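Local coordinates for protein 2-polyprenyl-6-methoxyphenol hydroxylase-like FAD-dependent oxidoreductase (Streptomyces sp. NRRL 11266, PDB 6UI5) that binds flavin-adenine dinucleotide (FAD) in a Rossmann-type domain and belongs to the FAD-dependent oxidoreductases related to aromatic-ring hydroxylases, at residues A[18-21]-A[22-26]; A[362-365]-A[366-369]; A[483-486]-A[487-491]. One frame throughout, in Å; residues are numbered along the deposited sequence.

Interaction 1: A[18-21]-A[22-26]; sequences ACEL and AMRDV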
ATOM      1  N   ALA A  18      11.484  32.667  12.591  1.00 71.69           N
ATOM      2  CA  ALA A  18      11.896  33.942  13.163  1.00 61.11           C
ATOM      3  C   ALA A  18      11.020  34.297  14.345  1.00 53.23           C
ATOM      4  O   ALA A  18      11.496  34.869  15.334  1.00 52.86           O
ATOM      5  CB  ALA A  18      11.852  35.066  12.113  1.00 56.12           C
ATOM      6  N   CYS A  19       9.732  33.953  14.273  1.00 52.80           N
ATOM      7  CA  CYS A  19       8.881  34.116  15.449  1.00 55.31           C
ATOM      8  C   CYS A  19       9.314  33.182  16.579  1.00 60.03           C
ATOM      9  O   CYS A  19       9.426  33.611  17.740  1.00 55.33           O
ATOM     10  CB  CYS A  19       7.423  33.878  15.088  1.00 57.99           C
ATOM     11  SG  CYS A  19       6.710  35.156  14.063  1.00 62.67           S
ATOM     12  N   GLU A  20       9.553  31.893  16.264  1.00 47.71           N
ATOM     13  CA  GLU A  20      10.019  30.967  17.303  1.00 47.68           C
ATOM     14  C   GLU A  20      11.335  31.444  17.921  1.00 59.27           C
ATOM     15  O   GLU A  20      11.602  31.183  19.101  1.00 64.09           O
ATOM     16  CB  GLU A  20      10.215  29.562  16.740  1.00 35.97           C
ATOM     17  CG  GLU A  20       8.967  28.769  16.232  1.00 54.56           C
ATOM     18  CD  GLU A  20       7.832  28.566  17.265  1.00 62.35           C
ATOM     19  OE1 GLU A  20       6.647  28.752  16.890  1.00 71.04           O
ATOM     20  OE2 GLU A  20       8.102  28.190  18.432  1.00 65.38           O
ATOM     21  N   LEU A  21      12.168  32.151  17.149  1.00 61.86           N
ATOM     22  CA  LEU A  21      13.439  32.614  17.696  1.00 58.52           C
ATOM     23  C   LEU A  21      13.266  33.904  18.499  1.00 65.66           C
ATOM     24  O   LEU A  21      13.925  34.090  19.533  1.00 62.12           O
ATOM     25  CB  LEU A  21      14.454  32.808  16.576  1.00 57.93           C
ATOM     26  CG  LEU A  21      14.958  31.556  15.857  1.00 66.50           C
ATOM     27  CD1 LEU A  21      15.914  31.893  14.681  1.00 61.74           C
ATOM     28  CD2 LEU A  21      15.644  30.666  16.860  1.00 64.49           C
ATOM     29  N   ALA A  22      12.363  34.782  18.056  1.00 66.58           N
ATOM     30  CA  ALA A  22      12.227  36.109  18.643  1.00 68.10           C
ATOM     31  C   ALA A  22      11.350  36.092  19.881  1.00 77.35           C
ATOM     32  O   ALA A  22      11.566  36.890  20.801  1.00 85.80           O
ATOM     33  CB  ALA A  22      11.640  37.085  17.626  1.00 72.05           C
ATOM     34  N   MET A  23      10.341  35.219  19.915  1.00 76.55           N
ATOM     35  CA  MET A  23       9.557  35.093  21.137  1.00 70.17           C
ATOM     36  C   MET A  23      10.419  34.649  22.315  1.00 74.24           C
ATOM     37  O   MET A  23      10.036  34.875  23.470  1.00 73.58           O
ATOM     38  CB  MET A  23       8.398  34.127  20.926  1.00 65.90           C
ATOM     39  CG  MET A  23       8.778  32.636  21.054  1.00 71.08           C
ATOM     40  SD  MET A  23       7.293  31.628  20.836  1.00 63.14           S
ATOM     41  CE  MET A  23       6.522  32.580  19.496  1.00 76.62           C
ATOM     42  N   ARG A  24      11.583  34.048  22.046  1.00 65.61           N
ATOM     43  CA  ARG A  24      12.527  33.641  23.076  1.00 60.10           C
ATOM     44  C   ARG A  24      13.730  34.588  23.170  1.00 68.22           C
ATOM     45  O   ARG A  24      14.797  34.190  23.652  1.00 63.81           O
ATOM     46  CB  ARG A  24      12.971  32.192  22.830  1.00 54.68           C
ATOM     47  CG  ARG A  24      11.773  31.206  22.610  1.00 56.18           C
ATOM     48  CD  ARG A  24      12.190  29.729  22.541  1.00 50.52           C
ATOM     49  NE  ARG A  24      11.030  28.851  22.678  1.00 52.95           N
ATOM     50  CZ  ARG A  24      10.209  28.550  21.675  1.00 54.34           C
ATOM     51  NH1 ARG A  24      10.453  29.061  20.472  1.00 54.09           N
ATOM     52  NH2 ARG A  24       9.168  27.723  21.854  1.00 44.88           N
ATOM     53  N   ASP A  25      13.580  35.833  22.715  1.00 76.60           N
ATOM     54  CA  ASP A  25      14.612  36.857  22.878  1.00 81.36           C
ATOM     55  C   ASP A  25      15.947  36.443  22.252  1.00 72.17           C
ATOM     56  O   ASP A  25      17.013  36.832  22.726  1.00 77.64           O
ATOM     57  CB  ASP A  25      14.793  37.213  24.359  1.00 90.86           C
ATOM     58  CG  ASP A  25      13.504  37.722  25.005  1.00100.31           C
ATOM     59  OD1 ASP A  25      12.538  38.053  24.277  1.00102.46           O
ATOM     60  OD2 ASP A  25      13.462  37.801  26.248  1.00106.47           O
ATOM     61  N   VAL A  26      15.910  35.634  21.206  1.00 63.72           N
ATOM     62  CA  VAL A  26      17.081  35.339  20.385  1.00 66.33           C
ATOM     63  C   VAL A  26      17.095  36.344  19.239  1.00 72.55           C
ATOM     64  O   VAL A  26      16.113  36.412  18.486  1.00 73.57           O
ATOM     65  CB  VAL A  26      17.046  33.898  19.833  1.00 68.10           C
ATOM     66  CG1 VAL A  26      18.087  33.720  18.731  1.00 62.71           C
ATOM     67  CG2 VAL A  26      17.261  32.886  20.936  1.00 64.09           C
TER
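Arg-24 folds back over the helix that precedes it and grips Glu-20 twice through one nitrogen. Its NH1 lies 2.8 Å from the backbone O of Glu-20, which sits at the edge of the guanidinium, and 3.2 Å from the carboxylate OE2 of the same residue. The second bond is a salt bridge and the straighter of the two, with an N-H...O angle of 164°; OE2 takes it on its anti side, somewhat out of the carboxylate plane. The two side chains run alongside each other, their flat ends turned 39° apart. The other oxygen of Glu-20, OE1, forms a salt bridge with Arg-57, while NH2 of Arg-24 is bonded to the O of Gly-428. Both ends of the pair are thus held from outside as well.

The tight part of the contact lies where the helix stops. Val-26 N reaches back to Leu-21 O at 3.0 Å, and Asp-25 N to Ala-22 O at the same length. CB of Val-26 lies 4.3 Å from CB of Leu-21, and these two apolar side chains meet the valines of strand 5-8. By contrast Asp-25, the last residue of the turn, is exposed and its CB points away from the helix, and Met-23 is only partly buried, its CE curling back to 3.5 Å from Cys-19 O.

With Asp-25 as the positive-phi C-prime residue (phi 58°), this is a Schellman motif, closing helix 12-22 of the first beta-alpha-beta unit in a Rossmann-type FAD-binding fold.

Interaction 2: A[362-365]-A[366-369]; sequences MGEF and LKFD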
ATOM      1  N   MET A 362      -4.851  -0.018  -2.734  1.00 62.88           N
ATOM      2  CA  MET A 362      -5.250   0.885  -1.656  1.00 57.76           C
ATOM      3  C   MET A 362      -6.692   0.655  -1.241  1.00 63.84           C
ATOM      4  O   MET A 362      -7.031   0.833  -0.063  1.00 69.42           O
ATOM      5  CB  MET A 362      -5.058   2.346  -2.087  1.00 57.03           C
ATOM      6  CG  MET A 362      -3.635   2.831  -1.953  1.00 61.28           C
ATOM      7  SD  MET A 362      -3.131   2.696  -0.226  1.00 73.18           S
ATOM      8  CE  MET A 362      -4.323   3.801   0.518  1.00 77.28           C
ATOM      9  N   GLY A 363      -7.555   0.267  -2.192  1.00 60.00           N
ATOM     10  CA  GLY A 363      -8.912  -0.124  -1.831  1.00 57.87           C
ATOM     11  C   GLY A 363      -8.930  -1.187  -0.747  1.00 62.25           C
ATOM     12  O   GLY A 363      -9.682  -1.089   0.223  1.00 61.28           O
ATOM     13  N   GLU A 364      -8.068  -2.204  -0.884  1.00 58.63           N
ATOM     14  CA  GLU A 364      -7.996  -3.261   0.127  1.00 64.67           C
ATOM     15  C   GLU A 364      -7.392  -2.753   1.431  1.00 62.38           C
ATOM     16  O   GLU A 364      -7.909  -3.054   2.512  1.00 66.66           O
ATOM     17  CB  GLU A 364      -7.186  -4.455  -0.398  1.00 64.61           C
ATOM     18  CG  GLU A 364      -7.879  -5.307  -1.467  1.00 65.90           C
ATOM     19  CD  GLU A 364      -9.334  -5.633  -1.146  1.00 74.05           C
ATOM     20  OE1 GLU A 364      -9.625  -6.047   0.001  1.00 77.82           O
ATOM     21  OE2 GLU A 364     -10.192  -5.452  -2.049  1.00 85.18           O
ATOM     22  N   PHE A 365      -6.300  -1.977   1.354  1.00 52.95           N
ATOM     23  CA  PHE A 365      -5.591  -1.560   2.562  1.00 51.86           C
ATOM     24  C   PHE A 365      -6.437  -0.619   3.414  1.00 60.70           C
ATOM     25  O   PHE A 365      -6.404  -0.692   4.650  1.00 64.31           O
ATOM     26  CB  PHE A 365      -4.268  -0.892   2.199  1.00 48.34           C
ATOM     27  CG  PHE A 365      -3.215  -1.831   1.669  1.00 53.49           C
ATOM     28  CD1 PHE A 365      -3.433  -3.195   1.621  1.00 62.27           C
ATOM     29  CD2 PHE A 365      -1.972  -1.340   1.270  1.00 59.49           C
ATOM     30  CE1 PHE A 365      -2.451  -4.050   1.152  1.00 64.01           C
ATOM     31  CE2 PHE A 365      -0.989  -2.188   0.787  1.00 65.94           C
ATOM     32  CZ  PHE A 365      -1.229  -3.548   0.729  1.00 66.00           C
ATOM     33  N   LEU A 366      -7.196   0.273   2.779  1.00 54.15           N
ATOM     34  CA  LEU A 366      -8.054   1.180   3.531  1.00 55.31           C
ATOM     35  C   LEU A 366      -9.255   0.481   4.154  1.00 58.10           C
ATOM     36  O   LEU A 366     -10.093   1.147   4.772  1.00 61.40           O
ATOM     37  CB  LEU A 366      -8.516   2.347   2.640  1.00 47.11           C
ATOM     38  CG  LEU A 366      -7.393   3.311   2.246  1.00 53.32           C
ATOM     39  CD1 LEU A 366      -7.864   4.462   1.359  1.00 48.91           C
ATOM     40  CD2 LEU A 366      -6.741   3.863   3.495  1.00 62.27           C
ATOM     41  N   LYS A 367      -9.377  -0.832   4.022  1.00 61.94           N
ATOM     42  CA  LYS A 367     -10.326  -1.521   4.884  1.00 69.70           C
ATOM     43  C   LYS A 367      -9.779  -1.722   6.284  1.00 70.48           C
ATOM     44  O   LYS A 367     -10.542  -2.102   7.169  1.00 76.85           O
ATOM     45  CB  LYS A 367     -10.725  -2.872   4.283  1.00 76.66           C
ATOM     46  CG  LYS A 367     -11.658  -2.748   3.079  1.00 82.14           C
ATOM     47  CD  LYS A 367     -11.676  -4.007   2.224  1.00 84.47           C
ATOM     48  CE  LYS A 367     -12.585  -3.829   1.013  1.00 86.50           C
ATOM     49  NZ  LYS A 367     -12.859  -5.105   0.297  1.00 89.91           N
ATOM     50  N   PHE A 368      -8.491  -1.457   6.503  1.00 72.42           N
ATOM     51  CA  PHE A 368      -7.816  -1.680   7.777  1.00 68.26           C
ATOM     52  C   PHE A 368      -7.709  -0.395   8.591  1.00 70.67           C
ATOM     53  O   PHE A 368      -7.404   0.675   8.055  1.00 78.71           O
ATOM     54  CB  PHE A 368      -6.407  -2.234   7.561  1.00 65.94           C
ATOM     55  CG  PHE A 368      -6.353  -3.442   6.678  1.00 61.62           C
ATOM     56  CD1 PHE A 368      -7.318  -4.448   6.781  1.00 57.47           C
ATOM     57  CD2 PHE A 368      -5.331  -3.577   5.740  1.00 61.30           C
ATOM     58  CE1 PHE A 368      -7.265  -5.576   5.959  1.00 51.63           C
ATOM     59  CE2 PHE A 368      -5.263  -4.694   4.911  1.00 63.74           C
ATOM     60  CZ  PHE A 368      -6.235  -5.697   5.016  1.00 61.90           C
ATOM     61  N   ASP A 369      -7.909  -0.520   9.904  1.00 69.00           N
ATOM     62  CA  ASP A 369      -7.885   0.650  10.773  1.00 68.01           C
ATOM     63  C   ASP A 369      -6.478   1.238  10.893  1.00 62.92           C
ATOM     64  O   ASP A 369      -6.306   2.462  10.848  1.00 61.66           O
ATOM     65  CB  ASP A 369      -8.438   0.280  12.151  1.00 76.86           C
ATOM     66  CG  ASP A 369      -9.901  -0.141  12.107  1.00 91.01           C
ATOM     67  OD1 ASP A 369     -10.461  -0.278  10.990  1.00 93.43           O
ATOM     68  OD2 ASP A 369     -10.484  -0.337  13.198  1.00104.65           O
TER
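Phe-365 and Phe-368 meet across the end of a helix with CD1 of the first 4.1 Å from CE2 of the second, their side chains slanting past each other. A second apolar pair forms where the methyl CE of Met-362 sits 3.6 Å from Leu-366 CG, with both leucine methyls close behind. Met-362 bends at chi2 and again at chi3 (-60° and -61°), which swings CE forward along the helix onto the leucine.

Among charged groups, Glu-364 and Lys-367 lie side by side and point the same way. Their salt bridge is long, OE1 to NZ 3.4 Å, and weak as a hydrogen bond.

Backbone bonds carry the turn itself. Leu-366 N still makes a regular helical bond to Met-362 O, at 2.9 Å. The next two are shorter in sequence: Lys-367 N binds Glu-364 O at 3.1 Å, and Phe-368 N binds Phe-365 O at 2.9 Å, closing a type I turn. Glu-364 O also lies over one face of the Phe-368 ring, toward its rim.

Helix 352-365 is here handed on to helix 369-379, with Phe-368 as N-cap. Leu-366 packs on strand 78-80 and on Val-371, Met-362 on Leu-375, and across the subunit interface Phe-365 meets Phe-365 of the second subunit, their rings at about 75°.

Interaction 3: A[483-486]-A[487-491]; sequences GQDE and LRTAL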
ATOM      1  N   GLY A 483       6.948   7.269  35.956  1.00 40.38           N
ATOM      2  CA  GLY A 483       6.698   8.027  37.168  1.00 38.89           C
ATOM      3  C   GLY A 483       7.755   9.052  37.347  1.00 49.52           C
ATOM      4  O   GLY A 483       8.325   9.540  36.369  1.00 65.00           O
ATOM      5  N   GLN A 484       8.033   9.388  38.609  1.00 46.84           N
ATOM      6  CA  GLN A 484       8.824  10.575  38.892  1.00 51.29           C
ATOM      7  C   GLN A 484      10.269  10.432  38.422  1.00 65.62           C
ATOM      8  O   GLN A 484      10.914  11.440  38.099  1.00 75.15           O
ATOM      9  CB  GLN A 484       8.741  10.913  40.379  1.00 53.67           C
ATOM     10  CG  GLN A 484       9.163  12.339  40.724  1.00 69.92           C
ATOM     11  CD  GLN A 484       8.207  13.406  40.161  1.00 72.91           C
ATOM     12  OE1 GLN A 484       7.029  13.135  39.938  1.00 76.92           O
ATOM     13  NE2 GLN A 484       8.715  14.597  39.932  1.00 72.95           N
ATOM     14  N   ASP A 485      10.792   9.210  38.331  1.00 72.39           N
ATOM     15  CA  ASP A 485      12.190   9.093  37.919  1.00 78.26           C
ATOM     16  C   ASP A 485      12.338   9.219  36.402  1.00 65.82           C
ATOM     17  O   ASP A 485      13.293   9.841  35.922  1.00 63.79           O
ATOM     18  CB  ASP A 485      12.802   7.777  38.422  1.00 77.53           C
ATOM     19  CG  ASP A 485      14.298   7.666  38.106  1.00 86.63           C
ATOM     20  OD1 ASP A 485      14.969   8.711  37.937  1.00108.15           O
ATOM     21  OD2 ASP A 485      14.804   6.536  37.990  1.00 79.94           O
ATOM     22  N   GLU A 486      11.417   8.620  35.642  1.00 54.43           N
ATOM     23  CA  GLU A 486      11.417   8.763  34.196  1.00 44.34           C
ATOM     24  C   GLU A 486      11.244  10.220  33.791  1.00 58.79           C
ATOM     25  O   GLU A 486      11.913  10.699  32.871  1.00 53.29           O
ATOM     26  CB  GLU A 486      10.288   7.938  33.575  1.00 43.75           C
ATOM     27  CG  GLU A 486      10.491   6.460  33.551  1.00 59.54           C
ATOM     28  CD  GLU A 486      10.276   5.827  34.928  1.00 68.00           C
ATOM     29  OE1 GLU A 486      10.704   4.660  35.102  1.00 57.20           O
ATOM     30  OE2 GLU A 486       9.700   6.514  35.818  1.00 61.14           O
ATOM     31  N   LEU A 487      10.328  10.930  34.446  1.00 66.12           N
ATOM     32  CA  LEU A 487      10.172  12.352  34.185  1.00 65.69           C
ATOM     33  C   LEU A 487      11.483  13.104  34.378  1.00 72.66           C
ATOM     34  O   LEU A 487      11.807  13.996  33.585  1.00 78.29           O
ATOM     35  CB  LEU A 487       9.082  12.920  35.081  1.00 61.92           C
ATOM     36  CG  LEU A 487       8.872  14.422  35.175  1.00 58.92           C
ATOM     37  CD1 LEU A 487       7.430  14.631  35.440  1.00 65.45           C
ATOM     38  CD2 LEU A 487       9.629  14.928  36.349  1.00 64.60           C
ATOM     39  N   ARG A 488      12.244  12.778  35.434  1.00 67.63           N
ATOM     40  CA  ARG A 488      13.549  13.424  35.623  1.00 65.29           C
ATOM     41  C   ARG A 488      14.516  13.062  34.491  1.00 62.43           C
ATOM     42  O   ARG A 488      15.427  13.837  34.167  1.00 58.76           O
ATOM     43  CB  ARG A 488      14.164  13.044  36.987  1.00 53.56           C
ATOM     44  CG  ARG A 488      13.632  13.812  38.213  1.00 54.31           C
ATOM     45  CD  ARG A 488      14.427  13.535  39.513  1.00 62.89           C
ATOM     46  NE  ARG A 488      14.225  12.177  40.057  1.00 79.70           N
ATOM     47  CZ  ARG A 488      13.306  11.833  40.972  1.00 83.18           C
ATOM     48  NH1 ARG A 488      12.471  12.737  41.476  1.00 78.01           N
ATOM     49  NH2 ARG A 488      13.219  10.574  41.395  1.00 82.87           N
ATOM     50  N   THR A 489      14.347  11.887  33.888  1.00 55.67           N
ATOM     51  CA  THR A 489      15.192  11.529  32.757  1.00 63.25           C
ATOM     52  C   THR A 489      14.807  12.358  31.531  1.00 63.52           C
ATOM     53  O   THR A 489      15.646  13.051  30.940  1.00 59.37           O
ATOM     54  CB  THR A 489      15.074  10.023  32.491  1.00 61.08           C
ATOM     55  OG1 THR A 489      15.657   9.284  33.589  1.00 60.82           O
ATOM     56  CG2 THR A 489      15.770   9.648  31.174  1.00 46.88           C
ATOM     57  N   ALA A 490      13.516  12.346  31.194  1.00 50.00           N
ATOM     58  CA  ALA A 490      12.968  13.175  30.135  1.00 57.48           C
ATOM     59  C   ALA A 490      13.397  14.636  30.273  1.00 61.62           C
ATOM     60  O   ALA A 490      13.753  15.285  29.284  1.00 65.10           O
ATOM     61  CB  ALA A 490      11.447  13.046  30.156  1.00 58.62           C
ATOM     62  N   LEU A 491      13.389  15.165  31.491  1.00 56.68           N
ATOM     63  CA  LEU A 491      13.754  16.557  31.671  1.00 62.21           C
ATOM     64  C   LEU A 491      15.233  16.785  31.389  1.00 78.56           C
ATOM     65  O   LEU A 491      15.605  17.831  30.830  1.00 77.76           O
ATOM     66  CB  LEU A 491      13.393  17.017  33.077  1.00 60.31           C
ATOM     67  CG  LEU A 491      11.895  17.227  33.222  1.00 64.37           C
ATOM     68  CD1 LEU A 491      11.563  17.302  34.700  1.00 56.09           C
ATOM     69  CD2 LEU A 491      11.425  18.515  32.468  1.00 61.55           C
TER
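The first turns of an alpha-helix, with Gly-483 as N-cap, hold together residues 483-491 near the C-terminal end of the chain, in the region related to thioredoxin-like C-terminal domains of aromatic-ring hydroxylases. Gly-483 O accepts Leu-487 N at 3.1 Å and Glu-486 O accepts Ala-490 N at 2.8 Å, with Arg-488 N bonded to Gln-484 O between them. Glu-486 turns back toward the helix start: bent at chi2 (76°), it brings OE2 to 2.9 Å from Gly-483 N, so a side chain from the first turn binds the amide of the N-cap residue.

Arg-488 doubles back along the helix surface. A bend at chi3 (-70°) lays its guanidinium over the preceding turn, with Gln-484 O centred beneath one face, 3.7 Å from the plane. NH1 comes within 3.4 Å of Gln-484 CG, the two side chains crossing at about a right angle. Asp-485 OD1 stays 4.1 Å from Arg-488 NE, beyond a salt bridge, although the opposite charges probably attract. The polar ends of Arg-488 and Gln-484 share one acid, Glu-444, which takes a salt bridge from NH1 of Arg-488 and a hydrogen bond from NE2 of Gln-484. Thr-489 OG1 adds a weak bond to Asp-485 O.

Helix 484-495 lies against strands 474-477 and 465-468: Leu-487 and Ala-490 rest on Trp-476, whose NE1 bonds Gly-483 O, and Leu-491 packs on Leu-467.

How the interactions relate
The three contacts show the two ends of helices treated in different ways: interactions 1 and 2 close helices 12-22 and 352-365, whereas interaction 3 begins helix 484-495. They follow one another along the chain and none touches another. Interactions 1 and 3, one in the FAD-binding region and the other in the C-terminal region, come nearest, about 14 Å between nearest atoms; interaction 2 is about 30 Å from the first and 28 Å from the third by the same measure, and lies across the chain's centre from interaction 1. In interaction 1 the side chain of Ala-18 is about 11 Å from the bound FAD. Interaction 2 instead faces the second subunit.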